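Outer membrane protein (Bartonella henselae, PDB 2FI9) is of unknown function, a small mixed alpha/beta protein of the DUF498/DUF598 family named as an outer membrane protein. Local coordinates at residues L83-E86 with L87-L90; V107-F110 with N111-A115. One frame throughout, in Å; residues are numbered along the deposited sequence.

Contact 1. Residues L83-E86 with L87-L90; sequences LPEE and LRVL
Leu-83 and Arg-88 meet at the start of helix 85-93, where Pro-84 holds the N-cap position of the helix in a beta-alpha-beta unit formed with strands 71-75 and 97-101. The main polar link from side chain to backbone is the hydrogen bond from Arg-88 NH1 to Leu-83 O, only 2.6 Å long but bent at the hydrogen (131°). The donor lies almost straight beyond the carbonyl oxygen, which is itself tilted out of the guanidinium plane. A bend at chi3 (-50°) turns the arginine back toward the residues before the helix. Backbone bonds start the helix in the usual way: Pro-84 O accepts from Arg-88 N and weakly from Leu-87 N, while Glu-85 O and Glu-86 O receive Val-89 N and Leu-90 N.

Apolar contacts fill the inner side. Leu-83 and Leu-87 cross at about a right angle, CD1 of Leu-83 lying 3.8 Å from CD2 of Leu-87, and Leu-83 also reaches Ser-98 and Thr-100 of strand 97-101. Leu-83 CD2 lies alongside the aliphatic part of Arg-88, 3.7 Å from its CG.

On the outer side the Glu-85 carboxylate makes no salt bridge with Arg-88, its OE1 staying 4.9 Å from NH2. The guanidinium instead lies flat against the backbone, with Glu-85 CA 3.5 Å above its plane, over the centre.

Contact 2. Residues V107-F110 with N111-A115; sequences VRTF and NVLLA
Phe-110 and Leu-114, one turn apart in helix 103-115, lie side by side and point the same way. The leucine presents its CD2 branch to the far part of the ring, 3.9 Å from Phe-110 CE2, while its CB lies over one ring face. In both side chains CG stands anti to the backbone nitrogen, which sends the two chains the same way along the helix. Thr-109 and Leu-113 also lie side by side one turn apart, with Thr-109 CG2 4.0 Å from Leu-113 CD1.

Asn-111 follows Phe-110 directly but crosses it at about a right angle, its amide plane turned 56° from the ring and its OD1 3.7 Å from Phe-110 CD2. On its other flank the amide runs beside Val-107, where ND2 comes within 3.9 Å of CG1. With CG beside its own backbone nitrogen (chi1 -73°), the asparagine is folded back over Val-107 O, which lies 3.3 Å from Asn-111 CG. The same carbonyl accepts the backbone N-H of Asn-111, so the bond beneath the amide is an ordinary helical one. Its amide oxygen is taken by a hydrogen bond from Ile-18 N, which ties the helix to the start of strand 18-22.

Behind these side chains run the i to i+4 backbone hydrogen bonds of the helix, which set their spacing, including the 2.8 Å bond from Leu-114 N to Phe-110 O. Thr-109 OG1 bonds back to Ala-105 O, one turn earlier in the same helix.

Outward from the helix, Phe-110 and Leu-113 pack on Leu-73 of strand 71-75 and Val-120 of strand 120-124, with Phe-110 also touching Ala-122, whereas Val-107 rests on Ile-18 and Tyr-21 of strand 18-22.

How the contacts relate
The two contacts illustrate how helices are built at different points of one alpha/beta fold. Contact 1 comes first along the chain, at the beginning of helix 85-93; contact 2 follows on helix 103-115 and runs to its last residue, with strand 97-101 between the two helices in sequence. Their centres are 23 Å apart and their nearest atoms about 15 Å, so they do not touch. What they share is the five-stranded mixed sheet: Leu-83 of contact 1 packs on 97-101, one of its two edge strands, contact 2 on the adjacent inner strands 71-75 and 120-124. Contact 2 additionally reaches strand 18-22 of the three-stranded sheet, thereby joining the two sheets of the protein.

Contact 1. Residues L83-E86 with L87-L90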
ATOM      1  N   LEU A  83     -11.119   0.225  -7.603  1.00 34.58           N
ATOM      2  CA  LEU A  83      -9.873   0.055  -8.317  1.00 35.26           C
ATOM      3  C   LEU A  83     -10.189   0.184  -9.813  1.00 34.75           C
ATOM      4  O   LEU A  83     -11.102  -0.474 -10.303  1.00 35.51           O
ATOM      5  CB  LEU A  83      -9.296  -1.321  -8.013  1.00 35.12           C
ATOM      6  CG  LEU A  83      -7.884  -1.611  -8.488  1.00 35.91           C
ATOM      7  CD1 LEU A  83      -6.917  -0.599  -7.901  1.00 38.55           C
ATOM      8  CD2 LEU A  83      -7.514  -3.030  -8.072  1.00 36.00           C
ATOM      9  N   PRO A  84      -9.473   1.075 -10.528  1.00 34.15           N
ATOM     10  CA  PRO A  84      -9.718   1.274 -11.955  1.00 33.68           C
ATOM     11  C   PRO A  84      -9.490  -0.017 -12.741  1.00 32.76           C
ATOM     12  O   PRO A  84      -8.647  -0.841 -12.364  1.00 33.05           O
ATOM     13  CB  PRO A  84      -8.682   2.328 -12.359  1.00 33.41           C
ATOM     14  CG  PRO A  84      -8.244   2.980 -11.078  1.00 34.19           C
ATOM     15  CD  PRO A  84      -8.413   1.964 -10.006  1.00 34.44           C
ATOM     16  N   GLU A  85     -10.230  -0.161 -13.827  1.00 32.35           N
ATOM     17  CA  GLU A  85     -10.215  -1.342 -14.689  1.00 31.62           C
ATOM     18  C   GLU A  85      -8.787  -1.751 -15.112  1.00 31.82           C
ATOM     19  O   GLU A  85      -8.412  -2.921 -15.042  1.00 31.07           O
ATOM     20  CB  GLU A  85     -11.102  -1.064 -15.912  1.00 32.26           C
ATOM     21  CG  GLU A  85     -11.186  -2.181 -16.945  1.00 31.68           C
ATOM     22  CD  GLU A  85     -12.172  -1.872 -18.065  1.00 32.58           C
ATOM     23  OE1 GLU A  85     -12.801  -0.790 -18.052  1.00 30.95           O
ATOM     24  OE2 GLU A  85     -12.331  -2.711 -18.973  1.00 30.90           O
ATOM     25  N   GLU A  86      -8.012  -0.770 -15.556  1.00 31.92           N
ATOM     26  CA  GLU A  86      -6.641  -0.962 -16.009  1.00 32.85           C
ATOM     27  C   GLU A  86      -5.757  -1.623 -14.943  1.00 32.03           C
ATOM     28  O   GLU A  86      -4.959  -2.507 -15.246  1.00 31.91           O
ATOM     29  CB  GLU A  86      -6.047   0.391 -16.409  1.00 33.62           C
ATOM     30  CG  GLU A  86      -6.733   1.056 -17.602  1.00 36.05           C
ATOM     31  CD  GLU A  86      -8.031   1.836 -17.267  1.00 40.24           C
ATOM     32  OE1 GLU A  86      -8.564   1.794 -16.129  1.00 38.64           O
ATOM     33  OE2 GLU A  86      -8.536   2.507 -18.195  1.00 44.46           O
ATOM     34  N   LEU A  87      -5.917  -1.197 -13.696  1.00 31.78           N
ATOM     35  CA  LEU A  87      -5.147  -1.736 -12.582  1.00 31.56           C
ATOM     36  C   LEU A  87      -5.617  -3.130 -12.185  1.00 30.87           C
ATOM     37  O   LEU A  87      -4.813  -3.964 -11.791  1.00 30.49           O
ATOM     38  CB  LEU A  87      -5.233  -0.785 -11.379  1.00 31.40           C
ATOM     39  CG  LEU A  87      -4.214   0.361 -11.396  1.00 33.84           C
ATOM     40  CD1 LEU A  87      -4.467   1.400 -12.465  1.00 35.31           C
ATOM     41  CD2 LEU A  87      -4.146   1.021 -10.021  1.00 36.16           C
ATOM     42  N   ARG A  88      -6.926  -3.367 -12.272  1.00 30.78           N
ATOM     43  CA  ARG A  88      -7.487  -4.681 -11.963  1.00 30.85           C
ATOM     44  C   ARG A  88      -6.896  -5.736 -12.894  1.00 30.02           C
ATOM     45  O   ARG A  88      -6.478  -6.798 -12.433  1.00 29.95           O
ATOM     46  CB  ARG A  88      -9.027  -4.663 -12.043  1.00 30.67           C
ATOM     47  CG  ARG A  88      -9.683  -3.747 -10.982  1.00 29.92           C
ATOM     48  CD  ARG A  88     -11.174  -3.960 -10.844  1.00 33.36           C
ATOM     49  NE  ARG A  88     -11.895  -3.934 -12.111  1.00 35.11           N
ATOM     50  CZ  ARG A  88     -12.621  -2.905 -12.555  1.00 40.19           C
ATOM     51  NH1 ARG A  88     -12.735  -1.789 -11.829  1.00 41.29           N
ATOM     52  NH2 ARG A  88     -13.252  -2.990 -13.728  1.00 37.31           N
ATOM     53  N   VAL A  89      -6.837  -5.417 -14.193  1.00 29.15           N
ATOM     54  CA  VAL A  89      -6.184  -6.267 -15.200  1.00 29.59           C
ATOM     55  C   VAL A  89      -4.706  -6.547 -14.890  1.00 29.92           C
ATOM     56  O   VAL A  89      -4.293  -7.705 -14.849  1.00 30.39           O
ATOM     57  CB  VAL A  89      -6.338  -5.669 -16.624  1.00 29.79           C
ATOM     58  CG1 VAL A  89      -5.601  -6.502 -17.671  1.00 30.22           C
ATOM     59  CG2 VAL A  89      -7.820  -5.592 -16.986  1.00 28.47           C
ATOM     60  N   LEU A  90      -3.913  -5.497 -14.702  1.00 29.63           N
ATOM     61  CA  LEU A  90      -2.478  -5.658 -14.407  1.00 29.98           C
ATOM     62  C   LEU A  90      -2.231  -6.534 -13.173  1.00 29.46           C
ATOM     63  O   LEU A  90      -1.379  -7.435 -13.196  1.00 29.58           O
ATOM     64  CB  LEU A  90      -1.834  -4.288 -14.210  1.00 30.62           C
ATOM     65  CG  LEU A  90      -1.743  -3.370 -15.435  1.00 32.25           C
ATOM     66  CD1 LEU A  90      -1.546  -1.928 -14.980  1.00 34.10           C
ATOM     67  CD2 LEU A  90      -0.638  -3.804 -16.360  1.00 33.23           C
TER

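Contact 2. Residues V107-F110 with N111-A115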
ATOM      1  N   VAL A 107      -4.225   0.290   6.680  1.00 31.40           N
ATOM      2  CA  VAL A 107      -3.145   0.235   7.676  1.00 31.01           C
ATOM      3  C   VAL A 107      -3.393  -0.896   8.677  1.00 31.62           C
ATOM      4  O   VAL A 107      -2.493  -1.718   8.938  1.00 31.16           O
ATOM      5  CB  VAL A 107      -2.975   1.583   8.451  1.00 31.22           C
ATOM      6  CG1 VAL A 107      -2.108   1.401   9.728  1.00 30.03           C
ATOM      7  CG2 VAL A 107      -2.419   2.684   7.525  1.00 30.63           C
ATOM      8  N   ARG A 108      -4.607  -0.943   9.231  1.00 31.90           N
ATOM      9  CA  ARG A 108      -4.920  -1.894  10.290  1.00 32.57           C
ATOM     10  C   ARG A 108      -4.864  -3.317   9.775  1.00 33.05           C
ATOM     11  O   ARG A 108      -4.341  -4.194  10.459  1.00 33.59           O
ATOM     12  CB  ARG A 108      -6.289  -1.600  10.894  1.00 32.93           C
ATOM     13  CG  ARG A 108      -6.306  -0.336  11.735  1.00 33.49           C
ATOM     14  CD  ARG A 108      -7.661  -0.119  12.387  1.00 36.60           C
ATOM     15  NE  ARG A 108      -8.720   0.189  11.419  1.00 39.54           N
ATOM     16  CZ  ARG A 108      -9.077   1.421  11.052  1.00 40.12           C
ATOM     17  NH1 ARG A 108      -8.453   2.483  11.551  1.00 41.80           N
ATOM     18  NH2 ARG A 108     -10.062   1.589  10.183  1.00 39.35           N
ATOM     19  N   THR A 109      -5.352  -3.516   8.550  1.00 33.10           N
ATOM     20  CA  THR A 109      -5.368  -4.819   7.889  1.00 33.72           C
ATOM     21  C   THR A 109      -3.967  -5.248   7.484  1.00 33.40           C
ATOM     22  O   THR A 109      -3.604  -6.410   7.673  1.00 33.48           O
ATOM     23  CB  THR A 109      -6.282  -4.841   6.625  1.00 33.80           C
ATOM     24  OG1 THR A 109      -7.605  -4.409   6.962  1.00 35.77           O
ATOM     25  CG2 THR A 109      -6.369  -6.236   6.049  1.00 34.76           C
ATOM     26  N   PHE A 110      -3.193  -4.323   6.909  1.00 32.98           N
ATOM     27  CA  PHE A 110      -1.776  -4.580   6.618  1.00 31.83           C
ATOM     28  C   PHE A 110      -1.011  -5.064   7.853  1.00 32.38           C
ATOM     29  O   PHE A 110      -0.281  -6.053   7.785  1.00 32.09           O
ATOM     30  CB  PHE A 110      -1.082  -3.340   6.058  1.00 31.25           C
ATOM     31  CG  PHE A 110       0.395  -3.532   5.822  1.00 31.80           C
ATOM     32  CD1 PHE A 110       0.846  -4.282   4.736  1.00 31.23           C
ATOM     33  CD2 PHE A 110       1.342  -2.994   6.708  1.00 30.79           C
ATOM     34  CE1 PHE A 110       2.206  -4.476   4.511  1.00 30.58           C
ATOM     35  CE2 PHE A 110       2.736  -3.188   6.487  1.00 30.88           C
ATOM     36  CZ  PHE A 110       3.165  -3.928   5.394  1.00 31.43           C
ATOM     37  N   ASN A 111      -1.171  -4.356   8.970  1.00 32.25           N
ATOM     38  CA  ASN A 111      -0.457  -4.702  10.196  1.00 32.59           C
ATOM     39  C   ASN A 111      -0.771  -6.122  10.633  1.00 32.79           C
ATOM     40  O   ASN A 111       0.137  -6.882  10.980  1.00 31.99           O
ATOM     41  CB  ASN A 111      -0.776  -3.704  11.314  1.00 32.49           C
ATOM     42  CG  ASN A 111      -0.104  -2.359  11.104  1.00 33.37           C
ATOM     43  OD1 ASN A 111       0.753  -2.207  10.233  1.00 32.28           O
ATOM     44  ND2 ASN A 111      -0.470  -1.382  11.922  1.00 33.11           N
ATOM     45  N   VAL A 112      -2.058  -6.477  10.582  1.00 32.71           N
ATOM     46  CA  VAL A 112      -2.518  -7.782  11.031  1.00 33.01           C
ATOM     47  C   VAL A 112      -1.938  -8.880  10.138  1.00 32.85           C
ATOM     48  O   VAL A 112      -1.336  -9.840  10.638  1.00 33.53           O
ATOM     49  CB  VAL A 112      -4.073  -7.847  11.086  1.00 33.65           C
ATOM     50  CG1 VAL A 112      -4.557  -9.295  11.088  1.00 34.33           C
ATOM     51  CG2 VAL A 112      -4.592  -7.101  12.325  1.00 33.15           C
ATOM     52  N   LEU A 113      -2.076  -8.718   8.826  1.00 32.08           N
ATOM     53  CA  LEU A 113      -1.565  -9.699   7.876  1.00 31.59           C
ATOM     54  C   LEU A 113      -0.042  -9.810   7.904  1.00 32.25           C
ATOM     55  O   LEU A 113       0.516 -10.911   7.754  1.00 31.63           O
ATOM     56  CB  LEU A 113      -2.041  -9.380   6.458  1.00 32.00           C
ATOM     57  CG  LEU A 113      -3.545  -9.479   6.193  1.00 30.12           C
ATOM     58  CD1 LEU A 113      -3.814  -8.985   4.798  1.00 30.39           C
ATOM     59  CD2 LEU A 113      -4.023 -10.914   6.350  1.00 29.84           C
ATOM     60  N   LEU A 114       0.628  -8.677   8.099  1.00 32.64           N
ATOM     61  CA  LEU A 114       2.087  -8.675   8.266  1.00 33.48           C
ATOM     62  C   LEU A 114       2.526  -9.527   9.471  1.00 33.62           C
ATOM     63  O   LEU A 114       3.452 -10.346   9.374  1.00 34.13           O
ATOM     64  CB  LEU A 114       2.616  -7.238   8.387  1.00 33.09           C
ATOM     65  CG  LEU A 114       4.143  -7.144   8.448  1.00 34.07           C
ATOM     66  CD1 LEU A 114       4.771  -7.640   7.139  1.00 35.31           C
ATOM     67  CD2 LEU A 114       4.550  -5.719   8.756  1.00 34.14           C
ATOM     68  N   ALA A 115       1.833  -9.346  10.594  1.00 34.54           N
ATOM     69  CA  ALA A 115       2.077 -10.111  11.816  1.00 34.69           C
ATOM     70  C   ALA A 115       1.849 -11.615  11.628  1.00 35.16           C
ATOM     71  O   ALA A 115       2.454 -12.433  12.324  1.00 34.55           O
ATOM     72  CB  ALA A 115       1.203  -9.581  12.955  1.00 34.83           C
TER